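Local coordinates for succinate-semialdehyde dehydrogenase (Streptococcus pyogenes MGAS1882, PDB 4OGD), which probably oxidises succinic semialdehyde to succinate, using NADP+ as the cofactor, at residues Asp316-Lys319 and Leu320-His324. Sequence-based numbering, arbitrary orientation.
Sequences DQIK and LALDH
Leu320 continues the helix, giving its N-H to the carbonyl of Asp316, N to O 2.8 Å; its CB rests 3.3 Å from that same Asp316 O, while the isobutyl end leads off to Pro355. Next comes Ala321, whose N reaches Gln317 O at 2.9 Å. Its methyl, packed against the backbone oxygens of Gln317 and Ile318, is buried on the side of strand 345-348, where Ala321 touches Ile347 and Ile318 touches Thr345. Leu322 N bonds to Ile318 O at 3.1 Å, and Leu322 CG comes to 3.3 Å from the same Ile318 O. Beyond it the branches meet more loosely, Leu322 CD1 against Ile318 CG2 at 4.2 Å. Asp323 is gripped twice by Lys319: its N donates to Lys319 O at 2.8 Å, and its OD2 accepts Lys319 NZ at 2.7 Å through the syn lone pair, making a salt bridge. The lysine gets there with CG anti to the backbone N (chi1 177°) and a bend only at the last torsion (chi4 -54°), which swings the ammonium onto the carboxylate at the exposed surface. At His324 the backbone departs from the helix; its N keeps a weak bond to Leu320 O and also bonds to Ala321 O. This is the C-terminal end of helix 308-323, an amphipathic alpha-helix with an i to i+4 Lys-Asp salt bridge on its outer face, packed on the seven-stranded sheet of the aldehyde dehydrogenase fold.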
ATOM      1  N   ASP A 316     -33.805   3.893   8.844  1.00 13.11           N
ATOM      2  CA  ASP A 316     -34.095   3.992   7.414  1.00 13.16           C
ATOM      3  C   ASP A 316     -33.690   2.727   6.658  1.00 14.73           C
ATOM      4  O   ASP A 316     -34.366   2.329   5.710  1.00 14.89           O
ATOM      5  CB  ASP A 316     -33.410   5.207   6.782  1.00 16.27           C
ATOM      6  CG  ASP A 316     -34.035   6.519   7.208  1.00 19.24           C
ATOM      7  OD1 ASP A 316     -35.139   6.497   7.785  1.00 22.44           O
ATOM      8  OD2 ASP A 316     -33.421   7.574   6.957  1.00 22.46           O
ATOM      9  N   GLN A 317     -32.591   2.092   7.068  1.00 13.57           N
ATOM     10  CA  GLN A 317     -32.170   0.862   6.401  1.00 14.78           C
ATOM     11  C   GLN A 317     -33.118  -0.297   6.665  1.00 14.77           C
ATOM     12  O   GLN A 317     -33.384  -1.103   5.765  1.00 15.37           O
ATOM     13  CB  GLN A 317     -30.754   0.468   6.810  1.00 12.38           C
ATOM     14  CG  GLN A 317     -29.681   1.303   6.152  1.00 14.10           C
ATOM     15  CD  GLN A 317     -28.295   0.899   6.609  1.00 12.93           C
ATOM     16  OE1 GLN A 317     -28.004   0.895   7.805  1.00 13.66           O
ATOM     17  NE2 GLN A 317     -27.439   0.541   5.661  1.00 14.66           N
ATOM     18  N   ILE A 318     -33.606  -0.394   7.897  1.00 12.91           N
ATOM     19  CA  ILE A 318     -34.601  -1.405   8.237  1.00 12.55           C
ATOM     20  C   ILE A 318     -35.849  -1.180   7.393  1.00 14.86           C
ATOM     21  O   ILE A 318     -36.389  -2.111   6.800  1.00 15.07           O
ATOM     22  CB  ILE A 318     -34.984  -1.347   9.728  1.00 13.26           C
ATOM     23  CG1 ILE A 318     -33.792  -1.761  10.593  1.00 12.19           C
ATOM     24  CG2 ILE A 318     -36.176  -2.256  10.016  1.00 16.33           C
ATOM     25  CD1 ILE A 318     -33.941  -1.411  12.067  1.00 12.19           C
ATOM     26  N   LYS A 319     -36.289   0.071   7.335  1.00 14.76           N
ATOM     27  CA  LYS A 319     -37.472   0.424   6.549  1.00 18.17           C
ATOM     28  C   LYS A 319     -37.278   0.112   5.067  1.00 18.09           C
ATOM     29  O   LYS A 319     -38.176  -0.434   4.417  1.00 18.11           O
ATOM     30  CB  LYS A 319     -37.827   1.900   6.733  1.00 16.92           C
ATOM     31  CG  LYS A 319     -39.018   2.335   5.881  1.00 21.75           C
ATOM     32  CD  LYS A 319     -39.643   3.619   6.394  1.00 25.59           C
ATOM     33  CE  LYS A 319     -41.015   3.838   5.770  1.00 26.54           C
ATOM     34  NZ  LYS A 319     -40.946   3.793   4.285  1.00 31.51           N
ATOM     35  N   LEU A 320     -36.105   0.459   4.543  1.00 15.50           N
ATOM     36  CA  LEU A 320     -35.754   0.155   3.157  1.00 16.50           C
ATOM     37  C   LEU A 320     -35.839  -1.345   2.901  1.00 17.11           C
ATOM     38  O   LEU A 320     -36.350  -1.776   1.866  1.00 17.12           O
ATOM     39  CB  LEU A 320     -34.344   0.665   2.838  1.00 17.05           C
ATOM     40  CG  LEU A 320     -33.910   0.527   1.375  1.00 18.84           C
ATOM     41  CD1 LEU A 320     -34.784   1.398   0.479  1.00 17.74           C
ATOM     42  CD2 LEU A 320     -32.438   0.873   1.192  1.00 18.48           C
ATOM     43  N   ALA A 321     -35.338  -2.138   3.842  1.00 13.53           N
ATOM     44  CA  ALA A 321     -35.387  -3.591   3.717  1.00 13.56           C
ATOM     45  C   ALA A 321     -36.820  -4.089   3.585  1.00 14.75           C
ATOM     46  O   ALA A 321     -37.120  -4.910   2.722  1.00 13.28           O
ATOM     47  CB  ALA A 321     -34.711  -4.256   4.909  1.00 11.78           C
ATOM     48  N   LEU A 322     -37.693  -3.602   4.461  1.00 15.81           N
ATOM     49  CA  LEU A 322     -39.085  -4.039   4.468  1.00 17.84           C
ATOM     50  C   LEU A 322     -39.852  -3.523   3.254  1.00 18.04           C
ATOM     51  O   LEU A 322     -40.700  -4.236   2.702  1.00 20.63           O
ATOM     52  CB  LEU A 322     -39.772  -3.599   5.762  1.00 17.10           C
ATOM     53  CG  LEU A 322     -39.076  -4.081   7.036  1.00 15.63           C
ATOM     54  CD1 LEU A 322     -39.780  -3.549   8.279  1.00 17.94           C
ATOM     55  CD2 LEU A 322     -38.991  -5.604   7.077  1.00 15.03           C
ATOM     56  N   ASP A 323     -39.553  -2.293   2.842  1.00 19.07           N
ATOM     57  CA  ASP A 323     -40.203  -1.702   1.676  1.00 19.99           C
ATOM     58  C   ASP A 323     -39.857  -2.469   0.403  1.00 22.02           C
ATOM     59  O   ASP A 323     -40.595  -2.418  -0.583  1.00 23.70           O
ATOM     60  CB  ASP A 323     -39.827  -0.224   1.521  1.00 21.15           C
ATOM     61  CG  ASP A 323     -40.509   0.669   2.547  1.00 22.28           C
ATOM     62  OD1 ASP A 323     -41.326   0.165   3.343  1.00 25.80           O
ATOM     63  OD2 ASP A 323     -40.233   1.888   2.542  1.00 29.01           O
ATOM     64  N   HIS A 324     -38.737  -3.184   0.426  1.00 18.29           N
ATOM     65  CA  HIS A 324     -38.319  -3.968  -0.728  1.00 18.80           C
ATOM     66  C   HIS A 324     -38.540  -5.467  -0.555  1.00 15.31           C
ATOM     67  O   HIS A 324     -37.946  -6.271  -1.276  1.00 18.43           O
ATOM     68  CB  HIS A 324     -36.865  -3.658  -1.089  1.00 17.22           C
ATOM     69  CG  HIS A 324     -36.687  -2.327  -1.744  1.00 21.30           C
ATOM     70  ND1 HIS A 324     -36.586  -2.177  -3.113  1.00 23.36           N
ATOM     71  CD2 HIS A 324     -36.618  -1.078  -1.226  1.00 22.50           C
ATOM     72  CE1 HIS A 324     -36.449  -0.897  -3.404  1.00 25.10           C
ATOM     73  NE2 HIS A 324     -36.466  -0.206  -2.275  1.00 26.09           N
TER